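Side-chain contacts in transcriptional regulator (Thermus thermophilus, PDB 2H0A), which probably represses transcription as a CcpA-like, LacI-family regulator whose effector-binding region has the fold of periplasmic sugar-binding proteins: residues 141-144 with 145-148; 150-154 with 155-159; 237-240 with 241-245; 12-15 with 16-19; 171-174 with 175-179. One frame throughout, in Å; residues are numbered along the deposited sequence.

Contact 1: residues 141-144 with 145-148; sequences FQEA and LKEA
F141 and L145 make an aromatic-aliphatic contact between positions i and i+4, on the inward side of the last turns of helix 133-147, which packs against the parallel sheet of the periplasmic-binding-protein-like domain. L145 lays its CD1 methyl over one face of the F141 ring in a CH-pi contact, 3.8 Å from the ring centroid. The two side chains meet obliquely, and the methyl leans about 29° from the ring normal. With CG anti to the backbone N (chi1 -173°), F141 has its ring beside its own carbonyl carbon, on the side of the helix where L145 follows one turn later. Beneath the pair runs the helical bond from L145 N to F141 O, 3.1 Å long and fairly straight, and K146 N reaches Q142 O in the same way at 2.9 Å. A144 is buried too, its methyl turned to R103 of helix 99-109. On the solvent side of the helix K146 and E147 are exposed and E143 partly so. The extended chain of K146 leaves its NZ 5.2 Å from E143 OE1. Inward, F141 and L145 both rest on I116 of strand 116-121, while the F141 ring also stacks with F185 and meets F152 edge-to-face. The chemistry is thus divided round the helix: dispersion and CH-pi contacts fix the inner face against the sheet, whereas the charged ends of E143 and K146 are near but not in contact, so any attraction between them is probably weak and long-range.

Contact 2: residues 150-154 with 155-159; sequences RPFSP and DRLYI
With CG anti to the backbone N (chi1 -164°), F152 brings its ring alongside R156, and a bend at chi3 (-69°) carries the R156 guanidinium back over the chain. They meet in the loop that leads into strand 157-160, the outermost strand within this chain of the Rossmann-like parallel sheet. R156 NH2 donates to P151 O at 2.8 Å; P151 O lies at the guanidinium edge, near its plane, and is met on a lone pair in its carbonyl plane, though the hydrogen bond is somewhat bent. F152 CD1 lies over one face of the same guanidinium, 3.8 Å from NH1, but the ring and guanidinium planes stand 56° apart, far from a parallel stack. R156 NH1 also makes a weak hydrogen bond to I116 O of strand 116-121. An alanine in place of R156 would lack the guanidinium, and P151 O is likely to lose its hydrogen-bond partner while the F152 ring loses cover along CD1. The turn itself is drawn in by R156 N, which bonds S153 O at 3.0 Å from above the carbonyl plane, and by a weak bond from L157 N to P154 O. F152 also touches A118 of strand 116-121 and L145 of helix 133-147. The L157 side chain crosses that of F152 at about a right angle, its CB placed at the ring edge 3.9 Å from CE2.

Contact 3: residues 237-240 with 241-245; sequences GARA and AQLLL
R239 and Q242 meet on the outer side of helix 233-248, while A240, A241, L243 and L244 are buried. The outer meeting is slight: R239 NH1 comes no closer than 3.9 Å to Q242 CG. The R239 chain, bent at chi2 and chi3 (54° and 56°), curls over the following turn, near Q242, and its side chain also touches V258 and F260 of strand 257-265. The buried part is packed more tightly. A241 touches I21, V24 and L25 of helix 12-25, and the small residues A238 and A241 probably allow that helix to approach closely. A240, L243 and L244 turn instead to V82 and V84 of strand 81-84. Within the helix the CB of A241 sits 3.4 Å from A238 O, and L243 places CG 3.5 Å from R239 O. Backbone bonds run through both parts: A241 N to G237 O at 2.8 Å, Q242 N to A238 O at 3.0 Å, L243 N to R239 O at 3.1 Å and L244 N to A240 O at 3.3 Å. Such a helix, with one flank against a neighbouring helix and another against parallel strands, belongs to the layered alpha/beta fold of periplasmic-binding-protein-like domains.

Contact 4: residues 12-15 with 16-19; sequences EFYR and RLVE
R15 NH1 meets E19 OE1 at 2.7 Å, on the anti side of the carboxylate and close to the guanidinium plane, in a hydrogen-bonded salt bridge. The same guanidinium holds a second carboxylate of its own helix, that of E12, side-on: R15 NE reaches E12 OE1 at 2.7 Å and R15 NH2 reaches E12 OE2 at 3.3 Å, the latter from above the carboxylate plane. E12 has CG anti to the backbone N (chi1 173°) and bends at chi2, which brings its carboxylate beside R15. This three-residue network runs along helix 12-25, the helix of the beta-alpha-beta unit between strands 2-6 and 31-34. The E12 stem also crosses R16 at about a right angle, CG lying 3.9 Å from R16 CD. R16 sends its guanidinium elsewhere, to the E234 carboxylate, D216 O, H218 and Q231 O. Replacing E12 by an alanine would probably leave R15 NE and NH2 without their carboxylate, and the guanidinium freer to turn about its link to E19. On another side of the helix L17 sets CD2 near Y14 CD1 (4.2 Å) and F13 CE2 (4.4 Å), and the Y14 hydroxyl bonds S63 OG. R16 N bonds E12 O at 3.0 Å, nearly straight.

Contact 5: residues 171-174 with 175-179; sequences LRHF and LEKAS
L171 and L175 lean obliquely against each other on the inner side of helix 164-175, near its C-terminal part, beyond which the chain leaves for strand 182-185 of the parallel alpha/beta sheet. L171 CG lies 3.9 Å from L175 CD1, and the pair sits among L202, V195 and A199. L175 has CG anti to its carbonyl carbon (chi1 -71°), which points the branch back along the preceding turn, over L171 O. Their backbones are joined by L175 N to L171 O at 2.9 Å. Farther round, H173 and E176 cross at about a right angle, ring and carboxylate planes 45° apart, with H173 ND1 4.2 Å from E176 OE2. K177 passes the same imidazole obliquely and bends at chi4 (-75°). The H173 ring also meets Y158, and R172 and E176 pack on E176 and R172 of the second subunit, placing this part of the helix at the dimer contact. F174 points elsewhere, its ring on F117, I119 and V184 at the sheet. The carbonyl of F174 gathers the chain that follows: K177 N approaches from above its plane at 2.9 Å, and A178 N adds a weak bond to the same F174 O at 3.0 Å.

Along the chain the order is contact 4, contact 1, contact 2, contact 5, contact 3. Contacts 1, 2 and 5 lie together: the centre of contact 2 is about 12 Å from those of contacts 1 and 5, and it touches both, so strand 157-160, outermost in the sheet within this chain, and the two helices that precede and follow it in sequence pack as one unit. Contacts 3 and 4, with centres about 14 Å apart, pair helices 233-248 and 12-25 on the other side of the chain's centre, 31 to 44 Å from that group between centres. Helix 233-248, late in the sequence, thus packs beside the first helix, consistent with the two-lobed periplasmic-binding-protein fold, whose chain crosses between lobes.

Contact 1: residues 141-144 with 145-148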
loop_
_atom_site.group_PDB
_atom_site.type_symbol
_atom_site.label_atom_id
_atom_site.label_comp_id
_atom_site.label_asym_id
_atom_site.label_seq_id
_atom_site.Cartn_x
_atom_site.Cartn_y
_atom_site.Cartn_z
ATOM N N PHE A 141 23.727 10.621 2.910
ATOM C CA PHE A 141 24.350 9.339 2.640
ATOM C C PHE A 141 25.526 9.565 1.711
ATOM O O PHE A 141 26.624 9.076 1.955
ATOM C CB PHE A 141 23.352 8.391 1.977
ATOM C CG PHE A 141 23.871 6.987 1.807
ATOM C CD1 PHE A 141 24.172 6.201 2.917
ATOM C CD2 PHE A 141 24.044 6.443 0.539
ATOM C CE1 PHE A 141 24.637 4.885 2.763
ATOM C CE2 PHE A 141 24.508 5.129 0.380
ATOM C CZ PHE A 141 24.803 4.351 1.492
ATOM N N GLN A 142 25.291 10.321 0.649
ATOM C CA GLN A 142 26.337 10.602 -0.316
ATOM C C GLN A 142 27.461 11.455 0.263
ATOM O O GLN A 142 28.631 11.242 -0.046
ATOM C CB GLN A 142 25.746 11.295 -1.542
ATOM C CG GLN A 142 24.610 10.531 -2.182
ATOM C CD GLN A 142 24.272 11.065 -3.549
ATOM O OE1 GLN A 142 25.063 10.931 -4.484
ATOM N NE2 GLN A 142 23.097 11.686 -3.678
ATOM N N GLU A 143 27.106 12.424 1.098
ATOM C CA GLU A 143 28.104 13.289 1.700
ATOM C C GLU A 143 29.024 12.498 2.620
ATOM O O GLU A 143 30.238 12.662 2.571
ATOM C CB GLU A 143 27.421 14.417 2.478
ATOM C CG GLU A 143 26.601 15.368 1.605
ATOM C CD GLU A 143 27.454 16.393 0.858
ATOM O OE1 GLU A 143 28.382 15.991 0.115
ATOM O OE2 GLU A 143 27.191 17.609 1.015
ATOM N N ALA A 144 28.454 11.634 3.452
ATOM C CA ALA A 144 29.259 10.840 4.367
ATOM C C ALA A 144 30.161 9.875 3.612
ATOM O O ALA A 144 31.332 9.716 3.955
ATOM C CB ALA A 144 28.359 10.075 5.333
ATOM N N LEU A 145 29.609 9.222 2.591
ATOM C CA LEU A 145 30.370 8.275 1.779
ATOM C C LEU A 145 31.548 8.966 1.116
ATOM O O LEU A 145 32.648 8.434 1.071
ATOM C CB LEU A 145 29.484 7.659 0.693
ATOM C CG LEU A 145 28.513 6.564 1.130
ATOM C CD1 LEU A 145 27.741 6.073 -0.083
ATOM C CD2 LEU A 145 29.288 5.420 1.793
ATOM N N LYS A 146 31.297 10.159 0.597
ATOM C CA LYS A 146 32.326 10.941 -0.063
ATOM C C LYS A 146 33.442 11.239 0.922
ATOM O O LYS A 146 34.612 10.966 0.657
ATOM C CB LYS A 146 31.727 12.253 -0.573
ATOM C CG LYS A 146 32.687 13.114 -1.360
ATOM C CD LYS A 146 31.989 14.348 -1.900
ATOM C CE LYS A 146 32.923 15.148 -2.804
ATOM N NZ LYS A 146 32.266 16.364 -3.372
ATOM N N GLU A 147 33.060 11.786 2.070
ATOM C CA GLU A 147 34.002 12.157 3.113
ATOM C C GLU A 147 34.782 10.982 3.675
ATOM O O GLU A 147 35.771 11.174 4.381
ATOM C CB GLU A 147 33.255 12.886 4.236
ATOM C CG GLU A 147 32.440 14.064 3.713
ATOM C CD GLU A 147 31.726 14.846 4.801
ATOM O OE1 GLU A 147 31.008 14.225 5.617
ATOM O OE2 GLU A 147 31.878 16.088 4.824
ATOM N N ALA A 148 34.357 9.766 3.355
ATOM C CA ALA A 148 35.039 8.581 3.856
ATOM C C ALA A 148 35.915 7.912 2.796
ATOM O O ALA A 148 36.502 6.856 3.046
ATOM C CB ALA A 148 34.023 7.594 4.395
#

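Contact 2: residues 150-154 with 155-159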
loop_
_atom_site.group_PDB
_atom_site.type_symbol
_atom_site.label_atom_id
_atom_site.label_comp_id
_atom_site.label_asym_id
_atom_site.label_seq_id
_atom_site.Cartn_x
_atom_site.Cartn_y
_atom_site.Cartn_z
ATOM N N ARG A 150 34.876 6.614 -0.029
ATOM C CA ARG A 150 34.124 5.631 -0.799
ATOM C C ARG A 150 32.865 6.249 -1.393
ATOM O O ARG A 150 31.754 5.813 -1.094
ATOM C CB ARG A 150 33.741 4.459 0.097
ATOM C CG ARG A 150 34.890 3.952 0.955
ATOM C CD ARG A 150 34.461 2.786 1.839
ATOM N NE ARG A 150 33.975 1.652 1.053
ATOM C CZ ARG A 150 33.597 0.493 1.578
ATOM N NH1 ARG A 150 33.644 0.315 2.891
ATOM N NH2 ARG A 150 33.192 -0.494 0.795
ATOM N N PRO A 151 33.025 7.269 -2.252
ATOM C CA PRO A 151 31.891 7.945 -2.885
ATOM C C PRO A 151 30.898 7.007 -3.569
ATOM O O PRO A 151 31.279 5.997 -4.166
ATOM C CB PRO A 151 32.560 8.914 -3.858
ATOM C CG PRO A 151 33.843 8.238 -4.179
ATOM C CD PRO A 151 34.295 7.728 -2.836
ATOM N N PHE A 152 29.620 7.366 -3.465
ATOM C CA PHE A 152 28.517 6.598 -4.032
ATOM C C PHE A 152 28.326 6.906 -5.520
ATOM O O PHE A 152 28.840 7.897 -6.036
ATOM C CB PHE A 152 27.222 6.921 -3.269
ATOM C CG PHE A 152 26.110 5.930 -3.490
ATOM C CD1 PHE A 152 26.188 4.644 -2.957
ATOM C CD2 PHE A 152 24.984 6.282 -4.224
ATOM C CE1 PHE A 152 25.157 3.724 -3.153
ATOM C CE2 PHE A 152 23.947 5.368 -4.425
ATOM C CZ PHE A 152 24.034 4.089 -3.889
ATOM N N SER A 153 27.578 6.047 -6.199
ATOM C CA SER A 153 27.306 6.223 -7.612
ATOM C C SER A 153 25.892 5.752 -7.908
ATOM O O SER A 153 25.404 4.813 -7.293
ATOM C CB SER A 153 28.306 5.423 -8.447
ATOM O OG SER A 153 28.016 5.548 -9.828
ATOM N N PRO A 154 25.211 6.402 -8.857
ATOM C CA PRO A 154 23.844 6.007 -9.200
ATOM C C PRO A 154 23.741 4.598 -9.784
ATOM O O PRO A 154 22.645 4.047 -9.893
ATOM C CB PRO A 154 23.412 7.090 -10.184
ATOM C CG PRO A 154 24.689 7.484 -10.828
ATOM C CD PRO A 154 25.636 7.557 -9.664
ATOM N N ASP A 155 24.876 4.013 -10.154
ATOM C CA ASP A 155 24.856 2.665 -10.708
ATOM C C ASP A 155 24.793 1.626 -9.589
ATOM O O ASP A 155 24.768 0.426 -9.847
ATOM C CB ASP A 155 26.085 2.413 -11.583
ATOM C CG ASP A 155 27.347 2.210 -10.771
ATOM O OD1 ASP A 155 27.749 3.153 -10.055
ATOM O OD2 ASP A 155 27.934 1.104 -10.847
ATOM N N ARG A 156 24.780 2.095 -8.345
ATOM C CA ARG A 156 24.689 1.208 -7.188
ATOM C C ARG A 156 23.439 1.563 -6.400
ATOM O O ARG A 156 23.263 1.159 -5.256
ATOM C CB ARG A 156 25.938 1.324 -6.305
ATOM C CG ARG A 156 27.091 0.484 -6.815
ATOM C CD ARG A 156 28.341 0.654 -5.992
ATOM N NE ARG A 156 28.902 1.986 -6.161
ATOM C CZ ARG A 156 29.259 2.770 -5.150
ATOM N NH1 ARG A 156 29.117 2.346 -3.896
ATOM N NH2 ARG A 156 29.730 3.986 -5.395
ATOM N N LEU A 157 22.571 2.327 -7.050
ATOM C CA LEU A 157 21.307 2.760 -6.474
ATOM C C LEU A 157 20.152 1.986 -7.092
ATOM O O LEU A 157 20.227 1.547 -8.240
ATOM C CB LEU A 157 21.085 4.243 -6.752
ATOM C CG LEU A 157 19.744 4.810 -6.299
ATOM C CD1 LEU A 157 19.730 4.928 -4.784
ATOM C CD2 LEU A 157 19.529 6.156 -6.928
ATOM N N TYR A 158 19.083 1.815 -6.324
ATOM C CA TYR A 158 17.908 1.129 -6.829
ATOM C C TYR A 158 16.697 1.876 -6.331
ATOM O O TYR A 158 16.594 2.190 -5.149
ATOM C CB TYR A 158 17.840 -0.313 -6.341
ATOM C CG TYR A 158 16.814 -1.142 -7.088
ATOM C CD1 TYR A 158 17.094 -1.666 -8.345
ATOM C CD2 TYR A 158 15.565 -1.404 -6.534
ATOM C CE1 TYR A 158 16.167 -2.430 -9.024
ATOM C CE2 TYR A 158 14.627 -2.168 -7.211
ATOM C CZ TYR A 158 14.936 -2.679 -8.454
ATOM O OH TYR A 158 14.005 -3.448 -9.126
ATOM N N ILE A 159 15.783 2.169 -7.245
ATOM C CA ILE A 159 14.571 2.882 -6.894
ATOM C C ILE A 159 13.395 1.910 -6.945
ATOM O O ILE A 159 13.264 1.126 -7.890
ATOM C CB ILE A 159 14.332 4.054 -7.872
ATOM C CG1 ILE A 159 15.604 4.907 -7.970
ATOM C CG2 ILE A 159 13.162 4.904 -7.394
ATOM C CD1 ILE A 159 15.557 5.977 -9.037
#

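Contact 3: residues 237-240 with 241-245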
loop_
_atom_site.group_PDB
_atom_site.type_symbol
_atom_site.label_atom_id
_atom_site.label_comp_id
_atom_site.label_asym_id
_atom_site.label_seq_id
_atom_site.Cartn_x
_atom_site.Cartn_y
_atom_site.Cartn_z
ATOM N N GLY A 237 5.501 12.197 18.012
ATOM C CA GLY A 237 4.059 12.374 18.096
ATOM C C GLY A 237 3.704 12.999 19.435
ATOM O O GLY A 237 2.923 13.953 19.505
ATOM N N ALA A 238 4.284 12.455 20.503
ATOM C CA ALA A 238 4.074 12.983 21.854
ATOM C C ALA A 238 4.443 14.464 21.930
ATOM O O ALA A 238 3.728 15.253 22.537
ATOM C CB ALA A 238 4.901 12.192 22.867
ATOM N N ARG A 239 5.562 14.845 21.319
ATOM C CA ARG A 239 5.971 16.246 21.330
ATOM C C ARG A 239 4.963 17.071 20.544
ATOM O O ARG A 239 4.600 18.176 20.947
ATOM C CB ARG A 239 7.367 16.414 20.719
ATOM C CG ARG A 239 7.821 17.869 20.587
ATOM C CD ARG A 239 7.722 18.626 21.925
ATOM N NE ARG A 239 8.473 17.953 22.986
ATOM C CZ ARG A 239 8.474 18.330 24.258
ATOM N NH1 ARG A 239 7.761 19.384 24.639
ATOM N NH2 ARG A 239 9.174 17.643 25.148
ATOM N N ALA A 240 4.517 16.523 19.417
ATOM C CA ALA A 240 3.528 17.188 18.576
ATOM C C ALA A 240 2.252 17.434 19.384
ATOM O O ALA A 240 1.621 18.482 19.273
ATOM C CB ALA A 240 3.216 16.324 17.381
ATOM N N ALA A 241 1.877 16.454 20.197
ATOM C CA ALA A 241 0.688 16.579 21.022
ATOM C C ALA A 241 0.852 17.685 22.075
ATOM O O ALA A 241 -0.017 18.549 22.215
ATOM C CB ALA A 241 0.381 15.241 21.702
ATOM N N GLN A 242 1.968 17.662 22.805
ATOM C CA GLN A 242 2.230 18.654 23.846
ATOM C C GLN A 242 2.157 20.084 23.338
ATOM O O GLN A 242 1.534 20.933 23.966
ATOM C CB GLN A 242 3.600 18.418 24.485
ATOM C CG GLN A 242 3.971 19.454 25.554
ATOM C CD GLN A 242 3.099 19.394 26.812
ATOM O OE1 GLN A 242 2.989 20.384 27.545
ATOM N NE2 GLN A 242 2.493 18.236 27.074
ATOM N N LEU A 243 2.800 20.352 22.208
ATOM C CA LEU A 243 2.788 21.688 21.624
ATOM C C LEU A 243 1.355 22.095 21.365
ATOM O O LEU A 243 0.959 23.217 21.667
ATOM C CB LEU A 243 3.560 21.720 20.299
ATOM C CG LEU A 243 5.083 21.562 20.325
ATOM C CD1 LEU A 243 5.587 21.296 18.926
ATOM C CD2 LEU A 243 5.724 22.811 20.891
ATOM N N LEU A 244 0.582 21.166 20.807
ATOM C CA LEU A 244 -0.821 21.410 20.494
ATOM C C LEU A 244 -1.585 21.835 21.739
ATOM O O LEU A 244 -2.330 22.814 21.708
ATOM C CB LEU A 244 -1.456 20.150 19.909
ATOM C CG LEU A 244 -2.884 20.312 19.390
ATOM C CD1 LEU A 244 -2.896 21.273 18.219
ATOM C CD2 LEU A 244 -3.425 18.964 18.976
ATOM N N LEU A 245 -1.397 21.083 22.823
ATOM C CA LEU A 245 -2.039 21.359 24.104
ATOM C C LEU A 245 -1.703 22.756 24.567
ATOM O O LEU A 245 -2.586 23.538 24.926
ATOM C CB LEU A 245 -1.554 20.389 25.174
ATOM C CG LEU A 245 -2.231 19.030 25.316
ATOM C CD1 LEU A 245 -1.556 18.272 26.450
ATOM C CD2 LEU A 245 -3.721 19.215 25.609
#

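Contact 4: residues 12-15 with 16-19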
loop_
_atom_site.group_PDB
_atom_site.type_symbol
_atom_site.label_atom_id
_atom_site.label_comp_id
_atom_site.label_asym_id
_atom_site.label_seq_id
_atom_site.Cartn_x
_atom_site.Cartn_y
_atom_site.Cartn_z
ATOM N N GLU A 12 3.534 1.529 9.537
ATOM C CA GLU A 12 3.935 1.400 10.933
ATOM C C GLU A 12 4.394 2.746 11.500
ATOM O O GLU A 12 4.324 2.982 12.704
ATOM C CB GLU A 12 5.055 0.365 11.066
ATOM C CG GLU A 12 5.661 0.277 12.457
ATOM C CD GLU A 12 4.725 -0.342 13.480
ATOM O OE1 GLU A 12 3.495 -0.176 13.342
ATOM O OE2 GLU A 12 5.223 -0.983 14.432
ATOM N N PHE A 13 4.850 3.629 10.616
ATOM C CA PHE A 13 5.332 4.945 11.010
ATOM C C PHE A 13 4.207 5.782 11.587
ATOM O O PHE A 13 4.420 6.605 12.480
ATOM C CB PHE A 13 5.938 5.663 9.804
ATOM C CG PHE A 13 6.417 7.064 10.097
ATOM C CD1 PHE A 13 7.598 7.282 10.795
ATOM C CD2 PHE A 13 5.686 8.170 9.662
ATOM C CE1 PHE A 13 8.046 8.580 11.048
ATOM C CE2 PHE A 13 6.134 9.468 9.913
ATOM C CZ PHE A 13 7.312 9.670 10.606
ATOM N N TYR A 14 3.004 5.577 11.072
ATOM C CA TYR A 14 1.870 6.332 11.560
ATOM C C TYR A 14 1.269 5.658 12.773
ATOM O O TYR A 14 0.671 6.319 13.616
ATOM C CB TYR A 14 0.853 6.519 10.438
ATOM C CG TYR A 14 1.447 7.340 9.325
ATOM C CD1 TYR A 14 1.648 8.713 9.482
ATOM C CD2 TYR A 14 1.954 6.727 8.182
ATOM C CE1 TYR A 14 2.353 9.450 8.538
ATOM C CE2 TYR A 14 2.663 7.452 7.229
ATOM C CZ TYR A 14 2.865 8.814 7.416
ATOM O OH TYR A 14 3.614 9.519 6.498
ATOM N N ARG A 15 1.439 4.348 12.888
ATOM C CA ARG A 15 0.894 3.678 14.055
ATOM C C ARG A 15 1.666 4.206 15.252
ATOM O O ARG A 15 1.074 4.633 16.243
ATOM C CB ARG A 15 1.058 2.157 13.975
ATOM C CG ARG A 15 0.396 1.438 15.147
ATOM C CD ARG A 15 0.828 -0.015 15.295
ATOM N NE ARG A 15 2.211 -0.147 15.747
ATOM C CZ ARG A 15 2.667 0.293 16.916
ATOM N NH1 ARG A 15 1.854 0.899 17.770
ATOM N NH2 ARG A 15 3.942 0.135 17.229
ATOM N N ARG A 16 2.994 4.191 15.145
ATOM C CA ARG A 16 3.868 4.663 16.220
ATOM C C ARG A 16 3.672 6.141 16.512
ATOM O O ARG A 16 3.771 6.566 17.659
ATOM C CB ARG A 16 5.334 4.431 15.862
ATOM C CG ARG A 16 5.694 2.989 15.574
ATOM C CD ARG A 16 7.097 2.917 15.000
ATOM N NE ARG A 16 8.084 3.434 15.941
ATOM C CZ ARG A 16 9.341 3.729 15.629
ATOM N NH1 ARG A 16 9.778 3.559 14.388
ATOM N NH2 ARG A 16 10.156 4.201 16.560
ATOM N N LEU A 17 3.399 6.913 15.466
ATOM C CA LEU A 17 3.204 8.352 15.586
ATOM C C LEU A 17 1.985 8.656 16.439
ATOM O O LEU A 17 2.032 9.505 17.324
ATOM C CB LEU A 17 3.031 8.972 14.200
ATOM C CG LEU A 17 3.411 10.446 14.067
ATOM C CD1 LEU A 17 4.913 10.595 14.288
ATOM C CD2 LEU A 17 3.037 10.962 12.692
ATOM N N VAL A 18 0.897 7.941 16.173
ATOM C CA VAL A 18 -0.356 8.121 16.896
ATOM C C VAL A 18 -0.295 7.544 18.300
ATOM O O VAL A 18 -0.936 8.054 19.216
ATOM C CB VAL A 18 -1.516 7.465 16.143
ATOM C CG1 VAL A 18 -2.760 7.476 17.008
ATOM C CG2 VAL A 18 -1.770 8.195 14.835
ATOM N N GLU A 19 0.458 6.465 18.477
ATOM C CA GLU A 19 0.589 5.889 19.803
ATOM C C GLU A 19 1.235 6.976 20.644
ATOM O O GLU A 19 0.894 7.158 21.815
ATOM C CB GLU A 19 1.492 4.657 19.780
ATOM C CG GLU A 19 1.643 3.980 21.140
ATOM C CD GLU A 19 2.495 2.716 21.078
ATOM O OE1 GLU A 19 2.133 1.794 20.315
ATOM O OE2 GLU A 19 3.524 2.642 21.793
#

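Contact 5: residues 171-174 with 175-179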
loop_
_atom_site.group_PDB
_atom_site.type_symbol
_atom_site.label_atom_id
_atom_site.label_comp_id
_atom_site.label_asym_id
_atom_site.label_seq_id
_atom_site.Cartn_x
_atom_site.Cartn_y
_atom_site.Cartn_z
ATOM N N LEU A 171 17.842 -6.443 -3.904
ATOM C CA LEU A 171 18.988 -7.293 -3.606
ATOM C C LEU A 171 19.311 -8.141 -4.842
ATOM O O LEU A 171 20.473 -8.371 -5.176
ATOM C CB LEU A 171 18.685 -8.205 -2.416
ATOM C CG LEU A 171 19.786 -9.215 -2.070
ATOM C CD1 LEU A 171 21.054 -8.469 -1.684
ATOM C CD2 LEU A 171 19.332 -10.125 -0.940
ATOM N N ARG A 172 18.265 -8.603 -5.515
ATOM C CA ARG A 172 18.417 -9.414 -6.712
ATOM C C ARG A 172 19.145 -8.586 -7.774
ATOM O O ARG A 172 19.972 -9.105 -8.531
ATOM C CB ARG A 172 17.034 -9.835 -7.217
ATOM C CG ARG A 172 16.807 -11.329 -7.271
ATOM C CD ARG A 172 17.581 -11.963 -8.417
ATOM N NE ARG A 172 17.198 -13.362 -8.625
ATOM C CZ ARG A 172 17.707 -14.149 -9.571
ATOM N NH1 ARG A 172 18.630 -13.683 -10.409
ATOM N NH2 ARG A 172 17.289 -15.404 -9.682
ATOM N N HIS A 173 18.827 -7.293 -7.811
ATOM C CA HIS A 173 19.434 -6.363 -8.754
ATOM C C HIS A 173 20.914 -6.165 -8.434
ATOM O O HIS A 173 21.771 -6.248 -9.318
ATOM C CB HIS A 173 18.723 -5.012 -8.689
ATOM C CG HIS A 173 19.313 -3.984 -9.596
ATOM N ND1 HIS A 173 19.174 -4.033 -10.966
ATOM C CD2 HIS A 173 20.085 -2.903 -9.335
ATOM C CE1 HIS A 173 19.834 -3.027 -11.509
ATOM N NE2 HIS A 173 20.396 -2.326 -10.541
ATOM N N PHE A 174 21.208 -5.905 -7.163
ATOM C CA PHE A 174 22.576 -5.700 -6.724
ATOM C C PHE A 174 23.446 -6.945 -6.920
ATOM O O PHE A 174 24.634 -6.843 -7.226
ATOM C CB PHE A 174 22.609 -5.325 -5.247
ATOM C CG PHE A 174 21.734 -4.158 -4.883
ATOM C CD1 PHE A 174 21.667 -3.030 -5.693
ATOM C CD2 PHE A 174 21.054 -4.145 -3.664
ATOM C CE1 PHE A 174 20.948 -1.904 -5.291
ATOM C CE2 PHE A 174 20.335 -3.027 -3.255
ATOM C CZ PHE A 174 20.284 -1.904 -4.066
ATOM N N LEU A 175 22.859 -8.122 -6.738
ATOM C CA LEU A 175 23.605 -9.362 -6.872
ATOM C C LEU A 175 24.139 -9.635 -8.264
ATOM O O LEU A 175 25.071 -10.421 -8.417
ATOM C CB LEU A 175 22.767 -10.545 -6.398
ATOM C CG LEU A 175 22.561 -10.570 -4.878
ATOM C CD1 LEU A 175 21.560 -11.648 -4.513
ATOM C CD2 LEU A 175 23.897 -10.801 -4.170
ATOM N N GLU A 176 23.564 -9.009 -9.288
ATOM C CA GLU A 176 24.084 -9.236 -10.628
ATOM C C GLU A 176 25.190 -8.225 -10.933
ATOM O O GLU A 176 25.882 -8.315 -11.951
ATOM C CB GLU A 176 22.963 -9.208 -11.683
ATOM C CG GLU A 176 21.818 -8.253 -11.433
ATOM C CD GLU A 176 20.648 -8.463 -12.407
ATOM O OE1 GLU A 176 20.137 -9.604 -12.501
ATOM O OE2 GLU A 176 20.234 -7.481 -13.074
ATOM N N LYS A 177 25.371 -7.286 -10.009
ATOM C CA LYS A 177 26.404 -6.260 -10.122
ATOM C C LYS A 177 27.599 -6.593 -9.216
ATOM O O LYS A 177 28.708 -6.106 -9.433
ATOM C CB LYS A 177 25.849 -4.884 -9.727
ATOM C CG LYS A 177 24.960 -4.220 -10.763
ATOM C CD LYS A 177 24.519 -2.835 -10.285
ATOM C CE LYS A 177 23.530 -2.153 -11.245
ATOM N NZ LYS A 177 24.145 -1.617 -12.498
ATOM N N ALA A 178 27.365 -7.421 -8.203
ATOM C CA ALA A 178 28.423 -7.783 -7.273
ATOM C C ALA A 178 28.133 -9.053 -6.487
ATOM O O ALA A 178 26.985 -9.425 -6.258
ATOM C CB ALA A 178 28.670 -6.627 -6.305
ATOM N N SER A 179 29.197 -9.716 -6.068
ATOM C CA SER A 179 29.064 -10.935 -5.296
ATOM C C SER A 179 29.268 -10.576 -3.834
ATOM O O SER A 179 29.785 -9.504 -3.513
ATOM C CB SER A 179 30.121 -11.958 -5.721
ATOM O OG SER A 179 31.405 -11.598 -5.245
#